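Local coordinates for protein endonuclease and methylase LlaGI (Lactococcus lactis, PDB 5FFJ) that probably recognises a specific DNA sequence, methylates it, and couples a helicase-like ATPase to DNA cleavage as a Type ISP restriction-modification enzyme, here with its nuclease deleted, at residues K1315-Y1323 / K1330-E1338. Numbering follows the deposited sequence.
Sequences KGVLDTIIY and KNIPERAYE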
ATOM      1  N   LYS A1315      27.717   0.532  14.577  1.00 52.90           N
ATOM      2  CA  LYS A1315      27.628   0.944  13.186  1.00 58.76           C
ATOM      3  C   LYS A1315      29.001   1.337  12.650  1.00 65.54           C
ATOM      4  O   LYS A1315      29.684   2.187  13.221  1.00 73.23           O
ATOM      5  CB  LYS A1315      26.652   2.113  13.026  1.00 75.02           C
ATOM      6  CG  LYS A1315      25.375   1.754  12.283  1.00 63.36           C
ATOM      7  N   GLY A1316      29.407   0.693  11.562  1.00 59.66           N
ATOM      8  CA  GLY A1316      30.594   1.098  10.836  1.00 74.49           C
ATOM      9  C   GLY A1316      31.905   0.777  11.530  1.00 62.98           C
ATOM     10  O   GLY A1316      32.928   1.405  11.240  1.00 65.10           O
ATOM     11  N   VAL A1317      31.887  -0.197  12.440  1.00 53.22           N
ATOM     12  CA  VAL A1317      33.129  -0.751  12.968  1.00 56.43           C
ATOM     13  C   VAL A1317      33.382  -1.950  12.070  1.00 62.45           C
ATOM     14  O   VAL A1317      32.580  -2.882  12.009  1.00 76.47           O
ATOM     15  CB  VAL A1317      33.074  -1.124  14.513  1.00 62.04           C
ATOM     16  CG1 VAL A1317      31.858  -0.513  15.200  1.00 66.57           C
ATOM     17  CG2 VAL A1317      33.155  -2.643  14.779  1.00 69.36           C
ATOM     18  N   LEU A1318      34.473  -1.871  11.318  1.00 60.69           N
ATOM     19  CA  LEU A1318      34.805  -2.862  10.311  1.00 55.60           C
ATOM     20  C   LEU A1318      35.913  -3.767  10.829  1.00 58.91           C
ATOM     21  O   LEU A1318      36.340  -4.699  10.154  1.00 60.62           O
ATOM     22  CB  LEU A1318      35.215  -2.161   9.017  1.00 64.50           C
ATOM     23  CG  LEU A1318      34.276  -1.024   8.610  1.00 49.31           C
ATOM     24  CD1 LEU A1318      34.821  -0.300   7.391  1.00 62.41           C
ATOM     25  CD2 LEU A1318      32.866  -1.553   8.351  1.00 45.49           C
ATOM     26  N   ASP A1319      36.366  -3.479  12.046  1.00 77.92           N
ATOM     27  CA  ASP A1319      37.368  -4.293  12.717  1.00 71.36           C
ATOM     28  C   ASP A1319      36.775  -5.640  13.106  1.00 60.37           C
ATOM     29  O   ASP A1319      37.439  -6.674  13.005  1.00 52.17           O
ATOM     30  CB  ASP A1319      37.900  -3.575  13.963  1.00 75.23           C
ATOM     31  CG  ASP A1319      38.354  -2.159  13.675  1.00 99.10           C
ATOM     32  OD1 ASP A1319      39.078  -1.954  12.678  1.00 95.36           O
ATOM     33  OD2 ASP A1319      37.988  -1.251  14.450  1.00123.59           O
ATOM     34  N   THR A1320      35.512  -5.621  13.528  1.00 54.06           N
ATOM     35  CA  THR A1320      34.910  -6.770  14.190  1.00 59.62           C
ATOM     36  C   THR A1320      33.613  -7.246  13.543  1.00 46.21           C
ATOM     37  O   THR A1320      32.823  -6.447  13.040  1.00 58.44           O
ATOM     38  CB  THR A1320      34.626  -6.446  15.665  1.00 59.23           C
ATOM     39  OG1 THR A1320      35.681  -5.628  16.183  1.00 48.29           O
ATOM     40  CG2 THR A1320      34.520  -7.722  16.487  1.00 62.40           C
ATOM     41  N   ILE A1321      33.411  -8.562  13.565  1.00 51.10           N
ATOM     42  CA  ILE A1321      32.149  -9.173  13.169  1.00 50.31           C
ATOM     43  C   ILE A1321      31.747 -10.216  14.203  1.00 37.22           C
ATOM     44  O   ILE A1321      32.511 -11.134  14.500  1.00 45.97           O
ATOM     45  CB  ILE A1321      32.234  -9.847  11.783  1.00 50.21           C
ATOM     46  CG1 ILE A1321      32.499  -8.809  10.691  1.00 51.43           C
ATOM     47  CG2 ILE A1321      30.940 -10.602  11.476  1.00 51.28           C
ATOM     48  CD1 ILE A1321      32.837  -9.409   9.335  1.00 39.74           C
ATOM     49  N   ILE A1322      30.546 -10.068  14.748  1.00 48.02           N
ATOM     50  CA  ILE A1322      29.978 -11.079  15.628  1.00 49.95           C
ATOM     51  C   ILE A1322      29.311 -12.164  14.786  1.00 55.40           C
ATOM     52  O   ILE A1322      28.202 -11.976  14.285  1.00 53.95           O
ATOM     53  CB  ILE A1322      28.954 -10.471  16.606  1.00 59.56           C
ATOM     54  CG1 ILE A1322      29.631  -9.435  17.503  1.00 44.93           C
ATOM     55  CG2 ILE A1322      28.324 -11.562  17.466  1.00 69.01           C
ATOM     56  CD1 ILE A1322      28.672  -8.632  18.356  1.00 61.71           C
ATOM     57  N   TYR A1323      29.994 -13.293  14.622  1.00 52.45           N
ATOM     58  CA  TYR A1323      29.432 -14.420  13.888  1.00 46.88           C
ATOM     59  C   TYR A1323      28.170 -14.891  14.596  1.00 52.80           C
ATOM     60  O   TYR A1323      27.119 -15.062  13.981  1.00 54.87           O
ATOM     61  CB  TYR A1323      30.443 -15.561  13.777  1.00 43.63           C
ATOM     62  CG  TYR A1323      29.924 -16.760  13.013  1.00 43.64           C
ATOM     63  CD1 TYR A1323      29.263 -17.791  13.667  1.00 40.30           C
ATOM     64  CD2 TYR A1323      30.094 -16.859  11.638  1.00 45.25           C
ATOM     65  CE1 TYR A1323      28.785 -18.888  12.972  1.00 39.90           C
ATOM     66  CE2 TYR A1323      29.620 -17.953  10.936  1.00 38.62           C
ATOM     67  CZ  TYR A1323      28.967 -18.962  11.607  1.00 50.84           C
ATOM     68  OH  TYR A1323      28.492 -20.052  10.914  1.00 53.64           O
ATOM     69  N   LYS A1330      38.025 -10.589  15.003  1.00 55.40           N
ATOM     70  CA  LYS A1330      38.624  -9.293  15.313  1.00 60.12           C
ATOM     71  C   LYS A1330      39.843  -8.998  14.443  1.00 58.91           C
ATOM     72  O   LYS A1330      40.402  -9.898  13.817  1.00 64.58           O
ATOM     73  CB  LYS A1330      39.011  -9.235  16.795  1.00 54.20           C
ATOM     74  CG  LYS A1330      37.812  -9.142  17.730  1.00 69.88           C
ATOM     75  CD  LYS A1330      38.214  -9.190  19.197  1.00 89.17           C
ATOM     76  CE  LYS A1330      37.082  -8.696  20.089  1.00105.91           C
ATOM     77  NZ  LYS A1330      37.049  -9.379  21.413  1.00 87.63           N
ATOM     78  N   ASN A1331      40.233  -7.726  14.413  1.00 51.78           N
ATOM     79  CA  ASN A1331      41.398  -7.262  13.662  1.00 56.79           C
ATOM     80  C   ASN A1331      41.258  -7.451  12.153  1.00 53.09           C
ATOM     81  O   ASN A1331      42.233  -7.753  11.466  1.00 54.55           O
ATOM     82  CB  ASN A1331      42.663  -7.971  14.152  1.00 61.29           C
ATOM     83  CG  ASN A1331      42.852  -7.854  15.650  1.00 85.38           C
ATOM     84  OD1 ASN A1331      42.288  -6.964  16.290  1.00 93.34           O
ATOM     85  ND2 ASN A1331      43.652  -8.749  16.218  1.00 94.87           N
ATOM     86  N   ILE A1332      40.049  -7.259  11.637  1.00 57.25           N
ATOM     87  CA  ILE A1332      39.819  -7.310  10.198  1.00 48.99           C
ATOM     88  C   ILE A1332      40.345  -6.034   9.544  1.00 48.99           C
ATOM     89  O   ILE A1332      40.004  -4.937   9.985  1.00 66.13           O
ATOM     90  CB  ILE A1332      38.323  -7.467   9.867  1.00 50.70           C
ATOM     91  CG1 ILE A1332      37.780  -8.764  10.472  1.00 43.82           C
ATOM     92  CG2 ILE A1332      38.107  -7.440   8.349  1.00 43.00           C
ATOM     93  CD1 ILE A1332      36.278  -8.929  10.337  1.00 46.87           C
ATOM     94  N   PRO A1333      41.175  -6.165   8.492  1.00 33.56           N
ATOM     95  CA  PRO A1333      41.638  -4.949   7.808  1.00 36.89           C
ATOM     96  C   PRO A1333      40.481  -4.165   7.197  1.00 51.96           C
ATOM     97  O   PRO A1333      39.679  -4.728   6.450  1.00 52.51           O
ATOM     98  CB  PRO A1333      42.576  -5.483   6.717  1.00 39.97           C
ATOM     99  CG  PRO A1333      42.972  -6.842   7.171  1.00 43.76           C
ATOM    100  CD  PRO A1333      41.791  -7.379   7.929  1.00 46.27           C
ATOM    101  N   GLU A1334      40.398  -2.879   7.514  1.00 56.10           N
ATOM    102  CA  GLU A1334      39.273  -2.063   7.082  1.00 56.89           C
ATOM    103  C   GLU A1334      39.272  -1.828   5.573  1.00 54.79           C
ATOM    104  O   GLU A1334      38.238  -1.487   4.999  1.00 53.58           O
ATOM    105  CB  GLU A1334      39.283  -0.721   7.819  1.00 58.28           C
ATOM    106  CG  GLU A1334      39.040  -0.842   9.318  1.00 87.92           C
ATOM    107  CD  GLU A1334      39.162   0.485  10.044  1.00113.73           C
ATOM    108  OE1 GLU A1334      38.880   0.526  11.260  1.00110.54           O
ATOM    109  OE2 GLU A1334      39.537   1.486   9.399  1.00119.02           O
ATOM    110  N   ARG A1335      40.420  -2.013   4.926  1.00 51.18           N
ATOM    111  CA  ARG A1335      40.512  -1.761   3.491  1.00 61.72           C
ATOM    112  C   ARG A1335      39.903  -2.903   2.680  1.00 63.27           C
ATOM    113  O   ARG A1335      39.631  -2.750   1.490  1.00 61.51           O
ATOM    114  CB  ARG A1335      41.970  -1.536   3.067  1.00 61.95           C
ATOM    115  CG  ARG A1335      42.792  -2.805   2.844  1.00 65.12           C
ATOM    116  CD  ARG A1335      44.057  -2.527   2.043  1.00 72.08           C
ATOM    117  NE  ARG A1335      43.760  -1.945   0.734  1.00 71.65           N
ATOM    118  CZ  ARG A1335      44.416  -2.221  -0.391  1.00 90.95           C
ATOM    119  NH1 ARG A1335      45.427  -3.083  -0.397  1.00 87.90           N
ATOM    120  NH2 ARG A1335      44.056  -1.631  -1.523  1.00 78.45           N
ATOM    121  N   ALA A1336      39.705  -4.051   3.322  1.00 59.70           N
ATOM    122  CA  ALA A1336      39.124  -5.209   2.651  1.00 59.23           C
ATOM    123  C   ALA A1336      37.715  -4.900   2.152  1.00 62.20           C
ATOM    124  O   ALA A1336      37.212  -5.550   1.234  1.00 68.55           O
ATOM    125  CB  ALA A1336      39.100  -6.406   3.587  1.00 60.20           C
ATOM    126  N   TYR A1337      37.085  -3.901   2.759  1.00 52.51           N
ATOM    127  CA  TYR A1337      35.733  -3.504   2.389  1.00 54.26           C
ATOM    128  C   TYR A1337      35.728  -2.620   1.144  1.00 54.52           C
ATOM    129  O   TYR A1337      34.668  -2.195   0.679  1.00 47.58           O
ATOM    130  CB  TYR A1337      35.065  -2.779   3.555  1.00 51.69           C
ATOM    131  CG  TYR A1337      34.872  -3.649   4.777  1.00 44.03           C
ATOM    132  CD1 TYR A1337      35.935  -3.942   5.622  1.00 48.48           C
ATOM    133  CD2 TYR A1337      33.627  -4.176   5.087  1.00 41.81           C
ATOM    134  CE1 TYR A1337      35.762  -4.740   6.737  1.00 48.10           C
ATOM    135  CE2 TYR A1337      33.444  -4.970   6.200  1.00 38.07           C
ATOM    136  CZ  TYR A1337      34.512  -5.248   7.023  1.00 53.13           C
ATOM    137  OH  TYR A1337      34.331  -6.039   8.135  1.00 48.55           O
ATOM    138  N   GLU A1338      36.912  -2.344   0.608  1.00 50.02           N
ATOM    139  CA  GLU A1338      37.028  -1.565  -0.620  1.00 59.99           C
ATOM    140  C   GLU A1338      36.699  -2.426  -1.836  1.00 56.37           C
ATOM    141  O   GLU A1338      36.240  -1.914  -2.856  1.00 51.13           O
ATOM    142  CB  GLU A1338      38.431  -0.969  -0.760  1.00 65.27           C
ATOM    143  CG  GLU A1338      38.764   0.077   0.293  1.00 71.52           C
ATOM    144  CD  GLU A1338      40.158   0.656   0.129  1.00 91.83           C
ATOM    145  OE1 GLU A1338      40.831   0.320  -0.869  1.00 81.15           O
ATOM    146  OE2 GLU A1338      40.580   1.449   0.997  1.00 94.35           O
TER
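Leu1318 lies over one face of the Tyr1337 ring where the two arms of a beta hairpin, strands 1321-1322 and 1327-1330 of a small antiparallel sheet, run on into loops within the Type ISP specificity domain. The nearest atom of the contact is about 5 Å from the bound DNA, consistent with a place in the DNA-recognition region. The evidence for a CH-pi contact is that Leu1318 CB stands 3.9 Å from the ring centroid and 28° off the normal; the methyl CD2 sits over the same face but nearer the rim, 4.1 Å from Tyr1337 CE2. With CG beside the backbone N (chi1 -64°), the tyrosine swings its ring toward Leu1318 and one face meets CB; Tyr1337 OH lies 3.1 Å from Leu1318 O. Replacing Tyr1337 by alanine is likely to take this aromatic face from Leu1318 and open a gap beside Ile1321 CD1. That isoleucine passes the tyrosine in the opposite direction and crosses Ile1332 at about a right angle, their CD1 methyls meeting at 3.6 Å; it also packs on Ile1347 and Ile1351 of helix 1346-1353. Further out, Thr1320 CG2 lies alongside Lys1330 CG at 3.8 Å, while the lysine amino group leads away to a salt bridge with Glu1299. Beyond the regular strands, one backbone hydrogen bond ties the loops: Ile1332 N reaches a lone pair of Asp1319 O in the carbonyl plane at 3.0 Å, with an N-H...O angle of 164°.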